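Local coordinates for exosome complex exonuclease RRP46 homolog (Oryza sativa Japonica Group, PDB 3HKM), which binds double-stranded DNA and single-stranded RNA, shows hydrolytic DNase and phosphorolytic RNase activities in vitro, and is a probable component of the exosome core, at residues A[81-84]-A[85-88]; A[214-217]-A[218-221]. One frame throughout, in Å; residues are numbered along the deposited sequence.

Contact 1: A[81-84]-A[85-88]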
ATOM      1  N   GLU A  81      -3.045   4.504  -8.630  1.00 25.58           N
ATOM      2  CA  GLU A  81      -2.572   3.442  -9.511  1.00 25.68           C
ATOM      3  C   GLU A  81      -1.111   3.680  -9.847  1.00 26.72           C
ATOM      4  O   GLU A  81      -0.304   2.740  -9.867  1.00 24.87           O
ATOM      5  CB  GLU A  81      -3.406   3.408 -10.796  1.00 23.50           C
ATOM      6  CG  GLU A  81      -2.931   2.409 -11.842  1.00 25.88           C
ATOM      7  CD  GLU A  81      -3.806   2.399 -13.096  1.00 25.27           C
ATOM      8  OE1 GLU A  81      -4.235   1.305 -13.523  1.00 23.55           O
ATOM      9  OE2 GLU A  81      -4.080   3.485 -13.646  1.00 25.48           O
ATOM     10  N   MET A  82      -0.789   4.954 -10.093  1.00 25.71           N
ATOM     11  CA  MET A  82       0.557   5.397 -10.447  1.00 25.53           C
ATOM     12  C   MET A  82       1.525   5.245  -9.278  1.00 24.99           C
ATOM     13  O   MET A  82       2.597   4.662  -9.419  1.00 25.20           O
ATOM     14  CB  MET A  82       0.516   6.856 -10.924  1.00 27.68           C
ATOM     15  CG  MET A  82       1.776   7.352 -11.626  1.00 30.06           C
ATOM     16  SD  MET A  82       3.156   7.762 -10.519  1.00 43.83           S
ATOM     17  CE  MET A  82       2.412   9.031  -9.484  1.00 31.99           C
ATOM     18  N   THR A  83       1.143   5.767  -8.118  1.00 25.26           N
ATOM     19  CA  THR A  83       1.995   5.673  -6.942  1.00 25.00           C
ATOM     20  C   THR A  83       2.291   4.216  -6.613  1.00 23.24           C
ATOM     21  O   THR A  83       3.442   3.846  -6.379  1.00 24.45           O
ATOM     22  CB  THR A  83       1.367   6.375  -5.721  1.00 25.40           C
ATOM     23  OG1 THR A  83       0.954   7.697  -6.089  1.00 25.45           O
ATOM     24  CG2 THR A  83       2.372   6.463  -4.584  1.00 23.73           C
ATOM     25  N   LEU A  84       1.241   3.397  -6.615  1.00 22.18           N
ATOM     26  CA  LEU A  84       1.339   1.956  -6.370  1.00 20.48           C
ATOM     27  C   LEU A  84       2.341   1.270  -7.309  1.00 21.31           C
ATOM     28  O   LEU A  84       3.162   0.469  -6.866  1.00 20.83           O
ATOM     29  CB  LEU A  84      -0.049   1.316  -6.484  1.00 19.84           C
ATOM     30  CG  LEU A  84      -0.257  -0.153  -6.101  1.00 18.49           C
ATOM     31  CD1 LEU A  84       0.259  -0.456  -4.699  1.00 16.17           C
ATOM     32  CD2 LEU A  84      -1.733  -0.494  -6.216  1.00 18.60           C
ATOM     33  N   LYS A  85       2.289   1.605  -8.599  1.00 23.78           N
ATOM     34  CA  LYS A  85       3.217   1.045  -9.588  1.00 22.05           C
ATOM     35  C   LYS A  85       4.665   1.478  -9.299  1.00 21.52           C
ATOM     36  O   LYS A  85       5.586   0.675  -9.390  1.00 24.13           O
ATOM     37  CB  LYS A  85       2.791   1.442 -11.016  1.00 24.87           C
ATOM     38  CG  LYS A  85       3.203   0.465 -12.153  1.00 23.52           C
ATOM     39  CD  LYS A  85       2.857   1.048 -13.538  1.00 24.82           C
ATOM     40  CE  LYS A  85       2.880   0.011 -14.683  1.00 25.72           C
ATOM     41  NZ  LYS A  85       1.538  -0.548 -15.065  1.00 18.45           N
ATOM     42  N   ARG A  86       4.855   2.745  -8.944  1.00 22.79           N
ATOM     43  CA  ARG A  86       6.164   3.257  -8.539  1.00 23.56           C
ATOM     44  C   ARG A  86       6.703   2.492  -7.350  1.00 21.47           C
ATOM     45  O   ARG A  86       7.873   2.120  -7.316  1.00 20.33           O
ATOM     46  CB  ARG A  86       6.064   4.729  -8.129  1.00 25.93           C
ATOM     47  CG  ARG A  86       6.307   5.761  -9.221  1.00 27.40           C
ATOM     48  CD  ARG A  86       5.614   7.092  -8.865  1.00 28.36           C
ATOM     49  NE  ARG A  86       6.164   7.777  -7.686  1.00 33.20           N
ATOM     50  CZ  ARG A  86       5.838   7.515  -6.416  1.00 29.39           C
ATOM     51  NH1 ARG A  86       4.962   6.564  -6.118  1.00 28.49           N
ATOM     52  NH2 ARG A  86       6.394   8.208  -5.429  1.00 28.83           N
ATOM     53  N   THR A  87       5.839   2.297  -6.361  1.00 22.21           N
ATOM     54  CA  THR A  87       6.201   1.669  -5.094  1.00 20.70           C
ATOM     55  C   THR A  87       6.548   0.194  -5.265  1.00 22.00           C
ATOM     56  O   THR A  87       7.523  -0.297  -4.693  1.00 21.84           O
ATOM     57  CB  THR A  87       5.042   1.764  -4.079  1.00 21.56           C
ATOM     58  OG1 THR A  87       4.608   3.124  -3.956  1.00 20.73           O
ATOM     59  CG2 THR A  87       5.486   1.251  -2.724  1.00 20.75           C
ATOM     60  N   LEU A  88       5.741  -0.513  -6.053  1.00 20.11           N
ATOM     61  CA  LEU A  88       5.939  -1.936  -6.251  1.00 20.15           C
ATOM     62  C   LEU A  88       7.181  -2.214  -7.082  1.00 21.54           C
ATOM     63  O   LEU A  88       7.998  -3.046  -6.708  1.00 20.70           O
ATOM     64  CB  LEU A  88       4.717  -2.570  -6.903  1.00 20.68           C
ATOM     65  CG  LEU A  88       3.466  -2.695  -6.044  1.00 18.97           C
ATOM     66  CD1 LEU A  88       2.522  -3.638  -6.725  1.00 16.92           C
ATOM     67  CD2 LEU A  88       3.804  -3.201  -4.652  1.00 18.25           C
TER
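T87 reaches back one helical turn to T83 through both its hydroxyl and its backbone amide. OG1 of T87 gives its hydrogen bond to T83 O at 2.8 Å, coming from above the carbonyl plane, while T87 N bonds to the same oxygen at 2.9 Å. With OG1 beside the backbone N (chi1 -53°), the hydroxyl hangs over the preceding turn. R86 adds a third, weak bond to this acceptor: NH1 lies 3.1 Å from T83 O. A bend at chi3 (66°) brings the guanidinium back beside T83, whose methyl CG2 meets it obliquely; the modelled separation of CG2 and NH1 is shorter than van der Waals contact and therefore doubtful. Nearer the backbone, the R86 chain passes M82, whose own chain is bent at chi2 and chi3 and turns its sulfur toward R86 CD, again at a modelled distance too short to be relied on. The side-chain bonds of T87 and R86 are added to the ordinary i to i+4 bonds of helix 77-91, the connecting helix of the beta-alpha-beta unit that runs from strand 61-67 to strand 100-110 in this RNase PH fold. On the buried side L84 and L88 run alongside each other, with L84 CD1 4.1 Å from L88 CG. L84 packs on V64 and W66, L106, and I120 and C123 of helix 115-130; L88 meets V104 and L127. T83 OG1 is itself hydrogen-bonded to E79 O, and E81 OE1 accepts from W66 N, tying the helix to strand 61-67. T196 touches both R86 and T87.

Contact 2: A[214-217]-A[218-221]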
ATOM      1  N   ARG A 214       6.685   9.091  13.707  1.00 23.60           N
ATOM      2  CA  ARG A 214       5.552   8.381  14.269  1.00 23.40           C
ATOM      3  C   ARG A 214       5.282   7.111  13.469  1.00 22.64           C
ATOM      4  O   ARG A 214       5.195   6.026  14.027  1.00 21.31           O
ATOM      5  CB  ARG A 214       4.324   9.292  14.268  1.00 23.61           C
ATOM      6  CG  ARG A 214       3.198   8.845  15.180  1.00 26.17           C
ATOM      7  CD  ARG A 214       3.535   9.159  16.624  1.00 29.13           C
ATOM      8  NE  ARG A 214       2.499   8.702  17.543  1.00 30.22           N
ATOM      9  CZ  ARG A 214       1.459   9.443  17.915  1.00 32.17           C
ATOM     10  NH1 ARG A 214       1.311  10.675  17.438  1.00 28.99           N
ATOM     11  NH2 ARG A 214       0.566   8.953  18.765  1.00 32.85           N
ATOM     12  N   GLY A 215       5.149   7.258  12.156  1.00 21.73           N
ATOM     13  CA  GLY A 215       4.857   6.129  11.293  1.00 21.23           C
ATOM     14  C   GLY A 215       5.859   5.007  11.452  1.00 21.58           C
ATOM     15  O   GLY A 215       5.486   3.854  11.600  1.00 21.48           O
ATOM     16  N   LEU A 216       7.140   5.348  11.432  1.00 21.67           N
ATOM     17  CA  LEU A 216       8.201   4.354  11.551  1.00 21.65           C
ATOM     18  C   LEU A 216       8.016   3.427  12.748  1.00 22.66           C
ATOM     19  O   LEU A 216       7.962   2.210  12.588  1.00 25.36           O
ATOM     20  CB  LEU A 216       9.565   5.031  11.646  1.00 22.41           C
ATOM     21  CG  LEU A 216      10.751   4.072  11.646  1.00 23.04           C
ATOM     22  CD1 LEU A 216      10.962   3.483  10.257  1.00 21.26           C
ATOM     23  CD2 LEU A 216      12.002   4.785  12.130  1.00 22.83           C
ATOM     24  N   ALA A 217       7.930   4.002  13.944  1.00 23.28           N
ATOM     25  CA  ALA A 217       7.816   3.223  15.180  1.00 23.55           C
ATOM     26  C   ALA A 217       6.509   2.437  15.282  1.00 23.04           C
ATOM     27  O   ALA A 217       6.377   1.544  16.123  1.00 24.68           O
ATOM     28  CB  ALA A 217       7.987   4.123  16.396  1.00 23.40           C
ATOM     29  N   ALA A 218       5.545   2.776  14.432  1.00 23.13           N
ATOM     30  CA  ALA A 218       4.280   2.045  14.363  1.00 24.07           C
ATOM     31  C   ALA A 218       4.332   0.926  13.332  1.00 22.09           C
ATOM     32  O   ALA A 218       3.683  -0.105  13.490  1.00 21.48           O
ATOM     33  CB  ALA A 218       3.141   3.000  14.030  1.00 21.42           C
ATOM     34  N   SER A 219       5.105   1.145  12.271  1.00 23.47           N
ATOM     35  CA  SER A 219       5.111   0.253  11.111  1.00 22.80           C
ATOM     36  C   SER A 219       5.491  -1.197  11.432  1.00 22.99           C
ATOM     37  O   SER A 219       4.986  -2.129  10.803  1.00 19.41           O
ATOM     38  CB  SER A 219       5.984   0.823   9.977  1.00 23.31           C
ATOM     39  OG  SER A 219       7.327   1.042  10.379  1.00 24.51           O
ATOM     40  N   SER A 220       6.369  -1.380  12.419  1.00 23.98           N
ATOM     41  CA  SER A 220       6.791  -2.716  12.848  1.00 22.03           C
ATOM     42  C   SER A 220       5.604  -3.608  13.182  1.00 21.15           C
ATOM     43  O   SER A 220       5.704  -4.826  13.107  1.00 22.64           O
ATOM     44  CB  SER A 220       7.716  -2.628  14.069  1.00 23.30           C
ATOM     45  OG  SER A 220       6.977  -2.317  15.240  1.00 23.32           O
ATOM     46  N   ARG A 221       4.480  -3.006  13.562  1.00 22.10           N
ATOM     47  CA  ARG A 221       3.262  -3.774  13.815  1.00 23.30           C
ATOM     48  C   ARG A 221       2.755  -4.424  12.523  1.00 21.63           C
ATOM     49  O   ARG A 221       2.322  -5.578  12.529  1.00 19.99           O
ATOM     50  CB  ARG A 221       2.168  -2.893  14.438  1.00 21.48           C
ATOM     51  CG  ARG A 221       2.311  -2.704  15.944  1.00 24.40           C
ATOM     52  CD  ARG A 221       1.094  -2.015  16.558  1.00 23.24           C
ATOM     53  NE  ARG A 221       1.300  -1.677  17.968  1.00 27.28           N
ATOM     54  CZ  ARG A 221       0.908  -2.432  18.995  1.00 27.01           C
ATOM     55  NH1 ARG A 221       0.282  -3.580  18.781  1.00 26.08           N
ATOM     56  NH2 ARG A 221       1.146  -2.043  20.243  1.00 27.97           N
TER
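G215 and S219 are joined by a backbone bond of 2.8 Å from S219 N to G215 O, whereas A218 N divides weak bonds between R214 O and G215 O, and S219 N adds a weak one to L216 O. L216 O and S220 N stand 3.9 Å apart, so the i to i+4 spacing is stretched here and i to i+3 approaches appear beside it. The S219 side chain bonds to the same L216 O: OG donates to it at 2.6 Å, from a position close to the carbonyl plane. A chi1 of 58° tucks OG back against the preceding turn, where the carbonyl of L216 lies within its reach. OG also comes within 4.4 Å of L216 CD1, a looser approach. This irregular turn belongs to the long helix 205-229, the last helix of the chain, which packs against the four-stranded antiparallel sheet of the RNase PH fold. S219 faces that sheet, touching V139 and I141 of strand 138-145 and F171 of strand 165-172, and L216 also reaches F171. OG of the buried S219 thus has an acceptor within its own helix, the carbonyl three residues earlier, while the residue as a whole packs beside the side chains of V139, I141 and F171. The methyl of A218 approaches G215 O, CB standing 3.5 Å from it, and also touches L153 of strand 151-153. One turn earlier, the R214 side chain touches V151 and L153 of this strand, and P11 and N12 near the N terminus.

In the fold
From the N terminus, the chain builds most of the five-stranded mixed sheet before helix 77-91, where contact 1 lies; strand 100-110 then completes that sheet. After helix 115-130 comes the four-stranded antiparallel sheet, and contact 2 follows in helix 205-229, near the C terminus. Each contact is local to a single helix and closes no long loop, so the two stand in series and neither nest nor cross. Contact 1 faces the mixed sheet and helix 115-130, contact 2 the antiparallel sheet. Their centres lie 21 Å apart, on opposite sides of the chain's centre, with nearest atoms about 13 Å apart.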